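Local coordinates for protein desmoplakin (Homo sapiens, PDB 3R6N) that is a plakin-family desmosomal adhesion protein that probably couples intermediate filaments to the junction, its plakin domain here a rigid spectrin-repeat rod with an SH3 domain, at residues E105-E116 / R138-L149. Numbering follows the deposited sequence.
Sequences EIMWINDCEEEE and RMSQLEVKEKEL
Trp108 and Lys145 centre an antiparallel helix-helix contact between helices 68-117 and 130-161 in the spectrin-repeat rod. The local axes run at 158° and approach no closer than 12.3 Å, so long side chains must span the gap. Trp108 does so with CG anti to the backbone N (chi1 -173°), which carries the indole across. Lys145 lies along one face: its CG is 3.5 Å from the centroid of the Trp108 six-membered ring, a CH-pi contact. Lys145 NZ stands almost straight above the Trp108 five-membered ring, 4.7 Å from its centroid, a cation-pi arrangement. The opposite face takes Cys112 SG, offset toward the rim, while Leu142 CD2 meets the ring edge at Trp108 CH2 (3.5 Å). Beyond the indole, Lys145 NZ donates a salt-bridge hydrogen bond to Glu105 OE1 at 2.9 Å from above the carboxylate plane, with Glu148 a weak, longer salt-bridge partner. Toward the other end, Glu115 OE1 forms a salt bridge with Arg138 NH1 at 2.7 Å, the carboxylate and guanidinium planes 29° apart. Gln141 OE1 lies at the guanidinium edge, weakly bonded to NE; a dithiothreitol, probably from the crystallisation liquor, binds here. Helix 167-225 packs against both partners, with Thr176 on Ile106 and Trp181 on Leu149.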
ATOM      1  N   GLU A 105     -15.893 -14.932  20.826  1.00 89.02           N
ATOM      2  CA  GLU A 105     -14.745 -14.935  19.936  1.00 85.49           C
ATOM      3  C   GLU A 105     -15.085 -14.273  18.605  1.00 83.36           C
ATOM      4  O   GLU A 105     -14.222 -13.685  17.951  1.00 82.64           O
ATOM      5  CB  GLU A 105     -14.261 -16.361  19.708  1.00 81.96           C
ATOM      6  CG  GLU A 105     -12.767 -16.520  19.832  1.00 81.94           C
ATOM      7  CD  GLU A 105     -12.221 -15.893  21.097  1.00 85.98           C
ATOM      8  OE1 GLU A 105     -12.134 -14.647  21.148  1.00 88.95           O
ATOM      9  OE2 GLU A 105     -11.875 -16.641  22.041  1.00 87.04           O
ATOM     10  N   ILE A 106     -16.348 -14.375  18.209  1.00 67.03           N
ATOM     11  CA  ILE A 106     -16.811 -13.773  16.969  1.00 65.49           C
ATOM     12  C   ILE A 106     -16.945 -12.263  17.119  1.00 69.97           C
ATOM     13  O   ILE A 106     -16.617 -11.505  16.202  1.00 69.12           O
ATOM     14  CB  ILE A 106     -18.152 -14.387  16.527  1.00 64.18           C
ATOM     15  CG1 ILE A 106     -17.898 -15.666  15.727  1.00 60.38           C
ATOM     16  CG2 ILE A 106     -18.953 -13.402  15.698  1.00 63.87           C
ATOM     17  CD1 ILE A 106     -19.073 -16.625  15.692  1.00 59.98           C
ATOM     18  N   MET A 107     -17.414 -11.822  18.280  1.00 64.28           N
ATOM     19  CA  MET A 107     -17.567 -10.394  18.514  1.00 68.35           C
ATOM     20  C   MET A 107     -16.211  -9.703  18.501  1.00 70.65           C
ATOM     21  O   MET A 107     -16.090  -8.560  18.062  1.00 71.76           O
ATOM     22  CB  MET A 107     -18.293 -10.108  19.828  1.00 74.88           C
ATOM     23  CG  MET A 107     -19.050  -8.790  19.793  1.00 79.29           C
ATOM     24  SD  MET A 107     -19.467  -8.124  21.406  1.00 83.74           S
ATOM     25  CE  MET A 107     -17.852  -7.633  22.007  1.00 88.42           C
ATOM     26  N   TRP A 108     -15.195 -10.409  18.983  1.00 70.83           N
ATOM     27  CA  TRP A 108     -13.845  -9.870  19.030  1.00 71.79           C
ATOM     28  C   TRP A 108     -13.345  -9.586  17.622  1.00 66.89           C
ATOM     29  O   TRP A 108     -12.875  -8.489  17.322  1.00 69.72           O
ATOM     30  CB  TRP A 108     -12.905 -10.848  19.740  1.00 69.93           C
ATOM     31  CG  TRP A 108     -11.537 -10.295  19.971  1.00 72.07           C
ATOM     32  CD1 TRP A 108     -11.099  -9.630  21.077  1.00 79.42           C
ATOM     33  CD2 TRP A 108     -10.425 -10.345  19.066  1.00 67.83           C
ATOM     34  NE1 TRP A 108      -9.784  -9.267  20.920  1.00 79.43           N
ATOM     35  CE2 TRP A 108      -9.347  -9.694  19.693  1.00 72.25           C
ATOM     36  CE3 TRP A 108     -10.238 -10.878  17.786  1.00 67.19           C
ATOM     37  CZ2 TRP A 108      -8.100  -9.563  19.088  1.00 70.25           C
ATOM     38  CZ3 TRP A 108      -8.998 -10.747  17.187  1.00 65.92           C
ATOM     39  CH2 TRP A 108      -7.946 -10.096  17.839  1.00 69.75           C
ATOM     40  N   ILE A 109     -13.457 -10.584  16.757  1.00 72.30           N
ATOM     41  CA  ILE A 109     -13.020 -10.441  15.380  1.00 68.53           C
ATOM     42  C   ILE A 109     -13.854  -9.384  14.677  1.00 69.98           C
ATOM     43  O   ILE A 109     -13.323  -8.538  13.964  1.00 70.09           O
ATOM     44  CB  ILE A 109     -13.131 -11.768  14.629  1.00 66.25           C
ATOM     45  CG1 ILE A 109     -12.359 -12.858  15.379  1.00 65.92           C
ATOM     46  CG2 ILE A 109     -12.624 -11.612  13.201  1.00 64.06           C
ATOM     47  CD1 ILE A 109     -12.626 -14.259  14.865  1.00 63.68           C
ATOM     48  N   ASN A 110     -15.164  -9.426  14.895  1.00 72.74           N
ATOM     49  CA  ASN A 110     -16.067  -8.441  14.307  1.00 72.30           C
ATOM     50  C   ASN A 110     -15.679  -7.010  14.650  1.00 76.82           C
ATOM     51  O   ASN A 110     -15.716  -6.126  13.794  1.00 76.05           O
ATOM     52  CB  ASN A 110     -17.507  -8.704  14.745  1.00 72.99           C
ATOM     53  CG  ASN A 110     -18.185  -9.763  13.903  1.00 68.33           C
ATOM     54  OD1 ASN A 110     -17.577 -10.335  12.997  1.00 65.09           O
ATOM     55  ND2 ASN A 110     -19.452 -10.030  14.196  1.00 68.96           N
ATOM     56  N   ASP A 111     -15.314  -6.786  15.908  1.00 70.00           N
ATOM     57  CA  ASP A 111     -14.884  -5.466  16.353  1.00 76.00           C
ATOM     58  C   ASP A 111     -13.567  -5.064  15.696  1.00 74.88           C
ATOM     59  O   ASP A 111     -13.379  -3.908  15.326  1.00 77.07           O
ATOM     60  CB  ASP A 111     -14.783  -5.405  17.881  1.00 83.53           C
ATOM     61  CG  ASP A 111     -16.145  -5.319  18.553  1.00 83.34           C
ATOM     62  OD1 ASP A 111     -17.141  -5.093  17.835  1.00 79.22           O
ATOM     63  OD2 ASP A 111     -16.222  -5.473  19.793  1.00 86.97           O
ATOM     64  N   CYS A 112     -12.659  -6.022  15.548  1.00 81.99           N
ATOM     65  CA  CYS A 112     -11.430  -5.766  14.815  1.00 80.88           C
ATOM     66  C   CYS A 112     -11.755  -5.362  13.390  1.00 76.10           C
ATOM     67  O   CYS A 112     -11.155  -4.440  12.842  1.00 76.80           O
ATOM     68  CB  CYS A 112     -10.538  -7.001  14.801  1.00 76.43           C
ATOM     69  SG  CYS A 112      -9.584  -7.192  16.295  1.00 80.25           S
ATOM     70  N   GLU A 113     -12.705  -6.068  12.792  1.00 80.12           N
ATOM     71  CA  GLU A 113     -13.098  -5.792  11.424  1.00 76.37           C
ATOM     72  C   GLU A 113     -13.718  -4.412  11.337  1.00 78.85           C
ATOM     73  O   GLU A 113     -13.363  -3.622  10.468  1.00 78.50           O
ATOM     74  CB  GLU A 113     -14.090  -6.837  10.921  1.00 72.67           C
ATOM     75  CG  GLU A 113     -14.520  -6.611   9.485  1.00 70.02           C
ATOM     76  CD  GLU A 113     -15.894  -7.176   9.191  1.00 68.51           C
ATOM     77  OE1 GLU A 113     -16.501  -7.747  10.121  1.00 69.31           O
ATOM     78  OE2 GLU A 113     -16.368  -7.046   8.038  1.00 67.13           O
ATOM     79  N   GLU A 114     -14.643  -4.123  12.245  1.00 87.07           N
ATOM     80  CA  GLU A 114     -15.366  -2.856  12.219  1.00 91.11           C
ATOM     81  C   GLU A 114     -14.396  -1.683  12.257  1.00 93.16           C
ATOM     82  O   GLU A 114     -14.661  -0.622  11.695  1.00 92.42           O
ATOM     83  CB  GLU A 114     -16.352  -2.770  13.388  1.00 93.82           C
ATOM     84  CG  GLU A 114     -17.362  -1.633  13.269  1.00 94.33           C
ATOM     85  CD  GLU A 114     -18.300  -1.804  12.081  1.00 94.61           C
ATOM     86  OE1 GLU A 114     -18.666  -2.963  11.767  1.00 93.18           O
ATOM     87  OE2 GLU A 114     -18.671  -0.779  11.461  1.00 94.65           O
ATOM     88  N   GLU A 115     -13.264  -1.892  12.919  1.00 82.90           N
ATOM     89  CA  GLU A 115     -12.255  -0.858  13.075  1.00 84.96           C
ATOM     90  C   GLU A 115     -11.572  -0.559  11.746  1.00 82.72           C
ATOM     91  O   GLU A 115     -11.537   0.585  11.304  1.00 81.62           O
ATOM     92  CB  GLU A 115     -11.219  -1.294  14.110  1.00 90.69           C
ATOM     93  CG  GLU A 115     -10.393  -0.163  14.689  1.00 95.05           C
ATOM     94  CD  GLU A 115      -9.269  -0.661  15.577  1.00100.40           C
ATOM     95  OE1 GLU A 115      -8.194  -0.991  15.035  1.00 99.50           O
ATOM     96  OE2 GLU A 115      -9.456  -0.724  16.813  1.00104.15           O
ATOM     97  N   GLU A 116     -11.037  -1.597  11.113  1.00 75.36           N
ATOM     98  CA  GLU A 116     -10.314  -1.448   9.854  1.00 72.15           C
ATOM     99  C   GLU A 116     -11.251  -1.033   8.725  1.00 69.58           C
ATOM    100  O   GLU A 116     -10.838  -0.412   7.740  1.00 68.80           O
ATOM    101  CB  GLU A 116      -9.610  -2.756   9.494  1.00 68.78           C
ATOM    102  CG  GLU A 116      -8.751  -3.321  10.612  1.00 71.90           C
ATOM    103  CD  GLU A 116      -7.668  -2.360  11.070  1.00 76.94           C
ATOM    104  OE1 GLU A 116      -7.260  -1.492  10.270  1.00 76.82           O
ATOM    105  OE2 GLU A 116      -7.221  -2.472  12.232  1.00 81.61           O
ATOM    106  N   ARG A 138      -1.627  -5.133  16.462  1.00 90.99           N
ATOM    107  CA  ARG A 138      -2.785  -5.977  16.204  1.00 86.31           C
ATOM    108  C   ARG A 138      -2.377  -7.310  15.594  1.00 81.14           C
ATOM    109  O   ARG A 138      -2.902  -8.357  15.973  1.00 79.09           O
ATOM    110  CB  ARG A 138      -3.792  -5.271  15.301  1.00 85.18           C
ATOM    111  CG  ARG A 138      -5.039  -6.093  15.040  1.00 80.84           C
ATOM    112  CD  ARG A 138      -6.286  -5.262  15.246  1.00 83.91           C
ATOM    113  NE  ARG A 138      -6.325  -4.682  16.584  1.00 91.64           N
ATOM    114  CZ  ARG A 138      -7.253  -3.825  16.993  1.00 97.80           C
ATOM    115  NH1 ARG A 138      -8.217  -3.450  16.166  1.00 96.12           N
ATOM    116  NH2 ARG A 138      -7.216  -3.342  18.226  1.00106.78           N
ATOM    117  N   MET A 139      -1.446  -7.275  14.650  1.00 87.84           N
ATOM    118  CA  MET A 139      -0.947  -8.500  14.045  1.00 85.61           C
ATOM    119  C   MET A 139      -0.387  -9.443  15.107  1.00 87.21           C
ATOM    120  O   MET A 139      -0.415 -10.661  14.941  1.00 86.12           O
ATOM    121  CB  MET A 139       0.109  -8.184  12.992  1.00 86.55           C
ATOM    122  CG  MET A 139      -0.463  -7.509  11.758  1.00 84.66           C
ATOM    123  SD  MET A 139      -1.557  -8.613  10.848  1.00 81.29           S
ATOM    124  CE  MET A 139      -0.387  -9.860  10.311  1.00 84.21           C
ATOM    125  N   SER A 140       0.121  -8.871  16.196  1.00 96.27           N
ATOM    126  CA  SER A 140       0.583  -9.658  17.335  1.00 98.27           C
ATOM    127  C   SER A 140      -0.610 -10.188  18.124  1.00 97.11           C
ATOM    128  O   SER A 140      -0.658 -11.365  18.481  1.00 96.08           O
ATOM    129  CB  SER A 140       1.484  -8.822  18.251  1.00103.47           C
ATOM    130  OG  SER A 140       2.767  -8.632  17.679  1.00104.92           O
ATOM    131  N   GLN A 141      -1.567  -9.306  18.393  1.00 92.62           N
ATOM    132  CA  GLN A 141      -2.797  -9.693  19.068  1.00 92.23           C
ATOM    133  C   GLN A 141      -3.471 -10.833  18.312  1.00 86.90           C
ATOM    134  O   GLN A 141      -4.072 -11.726  18.914  1.00 86.20           O
ATOM    135  CB  GLN A 141      -3.750  -8.504  19.169  1.00 95.19           C
ATOM    136  CG  GLN A 141      -3.353  -7.461  20.191  1.00103.18           C
ATOM    137  CD  GLN A 141      -4.348  -6.323  20.258  1.00108.12           C
ATOM    138  OE1 GLN A 141      -4.510  -5.570  19.296  1.00106.99           O
ATOM    139  NE2 GLN A 141      -5.031  -6.196  21.390  1.00114.62           N
ATOM    140  N   LEU A 142      -3.365 -10.793  16.986  1.00 86.69           N
ATOM    141  CA  LEU A 142      -3.973 -11.804  16.132  1.00 83.21           C
ATOM    142  C   LEU A 142      -3.232 -13.137  16.206  1.00 83.91           C
ATOM    143  O   LEU A 142      -3.856 -14.190  16.337  1.00 82.92           O
ATOM    144  CB  LEU A 142      -4.052 -11.315  14.684  1.00 81.51           C
ATOM    145  CG  LEU A 142      -5.002 -10.151  14.397  1.00 80.80           C
ATOM    146  CD1 LEU A 142      -4.906  -9.753  12.941  1.00 79.40           C
ATOM    147  CD2 LEU A 142      -6.430 -10.514  14.760  1.00 79.34           C
ATOM    148  N   GLU A 143      -1.905 -13.095  16.115  1.00123.21           N
ATOM    149  CA  GLU A 143      -1.112 -14.310  16.258  1.00125.58           C
ATOM    150  C   GLU A 143      -1.415 -14.947  17.602  1.00126.03           C
ATOM    151  O   GLU A 143      -1.296 -16.159  17.772  1.00127.38           O
ATOM    152  CB  GLU A 143       0.384 -14.019  16.125  1.00129.10           C
ATOM    153  CG  GLU A 143       0.821 -13.656  14.712  1.00129.84           C
ATOM    154  CD  GLU A 143       0.473 -14.731  13.693  1.00130.61           C
ATOM    155  OE1 GLU A 143       0.610 -15.931  14.017  1.00133.07           O
ATOM    156  OE2 GLU A 143       0.056 -14.374  12.568  1.00129.50           O
ATOM    157  N   VAL A 144      -1.815 -14.116  18.558  1.00 83.17           N
ATOM    158  CA  VAL A 144      -2.241 -14.611  19.860  1.00 84.17           C
ATOM    159  C   VAL A 144      -3.597 -15.298  19.747  1.00 81.29           C
ATOM    160  O   VAL A 144      -3.774 -16.400  20.251  1.00 81.53           O
ATOM    161  CB  VAL A 144      -2.312 -13.483  20.911  1.00 87.21           C
ATOM    162  CG1 VAL A 144      -3.037 -13.963  22.156  1.00 88.65           C
ATOM    163  CG2 VAL A 144      -0.917 -12.995  21.255  1.00 91.03           C
ATOM    164  N   LYS A 145      -4.548 -14.651  19.078  1.00 86.81           N
ATOM    165  CA  LYS A 145      -5.887 -15.214  18.915  1.00 84.34           C
ATOM    166  C   LYS A 145      -5.880 -16.560  18.204  1.00 83.43           C
ATOM    167  O   LYS A 145      -6.565 -17.488  18.627  1.00 83.10           O
ATOM    168  CB  LYS A 145      -6.816 -14.248  18.172  1.00 82.61           C
ATOM    169  CG  LYS A 145      -7.642 -13.351  19.079  1.00 84.79           C
ATOM    170  CD  LYS A 145      -8.468 -14.157  20.071  1.00 85.35           C
ATOM    171  CE  LYS A 145      -9.111 -13.241  21.102  1.00 90.05           C
ATOM    172  NZ  LYS A 145      -9.574 -13.975  22.309  1.00 92.18           N
ATOM    173  N   GLU A 146      -5.114 -16.671  17.124  1.00 87.21           N
ATOM    174  CA  GLU A 146      -5.078 -17.923  16.375  1.00 88.85           C
ATOM    175  C   GLU A 146      -4.806 -19.121  17.287  1.00 91.39           C
ATOM    176  O   GLU A 146      -5.317 -20.215  17.054  1.00 92.72           O
ATOM    177  CB  GLU A 146      -4.049 -17.864  15.248  1.00 91.75           C
ATOM    178  CG  GLU A 146      -4.115 -19.065  14.322  1.00 95.75           C
ATOM    179  CD  GLU A 146      -3.090 -19.011  13.210  1.00100.47           C
ATOM    180  OE1 GLU A 146      -1.965 -18.519  13.452  1.00102.06           O
ATOM    181  OE2 GLU A 146      -3.412 -19.461  12.090  1.00103.38           O
ATOM    182  N   LYS A 147      -3.997 -18.906  18.322  1.00 82.63           N
ATOM    183  CA  LYS A 147      -3.725 -19.931  19.324  1.00 85.09           C
ATOM    184  C   LYS A 147      -5.006 -20.281  20.070  1.00 82.76           C
ATOM    185  O   LYS A 147      -5.417 -21.439  20.112  1.00 83.97           O
ATOM    186  CB  LYS A 147      -2.677 -19.448  20.333  1.00 87.02           C
ATOM    187  CG  LYS A 147      -1.250 -19.311  19.807  1.00 90.45           C
ATOM    188  CD  LYS A 147      -0.298 -19.008  20.966  1.00 92.90           C
ATOM    189  CE  LYS A 147       1.141 -18.777  20.508  1.00 96.60           C
ATOM    190  NZ  LYS A 147       1.332 -17.471  19.807  1.00 98.61           N
ATOM    191  N   GLU A 148      -5.627 -19.265  20.661  1.00106.98           N
ATOM    192  CA  GLU A 148      -6.859 -19.431  21.425  1.00105.71           C
ATOM    193  C   GLU A 148      -7.964 -20.068  20.582  1.00103.59           C
ATOM    194  O   GLU A 148      -8.770 -20.855  21.083  1.00103.45           O
ATOM    195  CB  GLU A 148      -7.319 -18.081  21.988  1.00105.82           C
ATOM    196  CG  GLU A 148      -6.228 -17.323  22.741  1.00109.03           C
ATOM    197  CD  GLU A 148      -6.721 -16.025  23.367  1.00111.61           C
ATOM    198  OE1 GLU A 148      -7.689 -16.073  24.155  1.00113.28           O
ATOM    199  OE2 GLU A 148      -6.139 -14.955  23.076  1.00113.05           O
ATOM    200  N   LEU A 149      -7.992 -19.722  19.299  1.00 83.65           N
ATOM    201  CA  LEU A 149      -8.979 -20.258  18.367  1.00 82.45           C
ATOM    202  C   LEU A 149      -8.660 -21.696  17.981  1.00 85.88           C
ATOM    203  O   LEU A 149      -9.556 -22.532  17.860  1.00 86.29           O
ATOM    204  CB  LEU A 149      -9.051 -19.391  17.111  1.00 80.98           C
ATOM    205  CG  LEU A 149      -9.664 -18.003  17.295  1.00 78.66           C
ATOM    206  CD1 LEU A 149      -9.588 -17.201  16.011  1.00 77.63           C
ATOM    207  CD2 LEU A 149     -11.097 -18.142  17.753  1.00 77.45           C
TER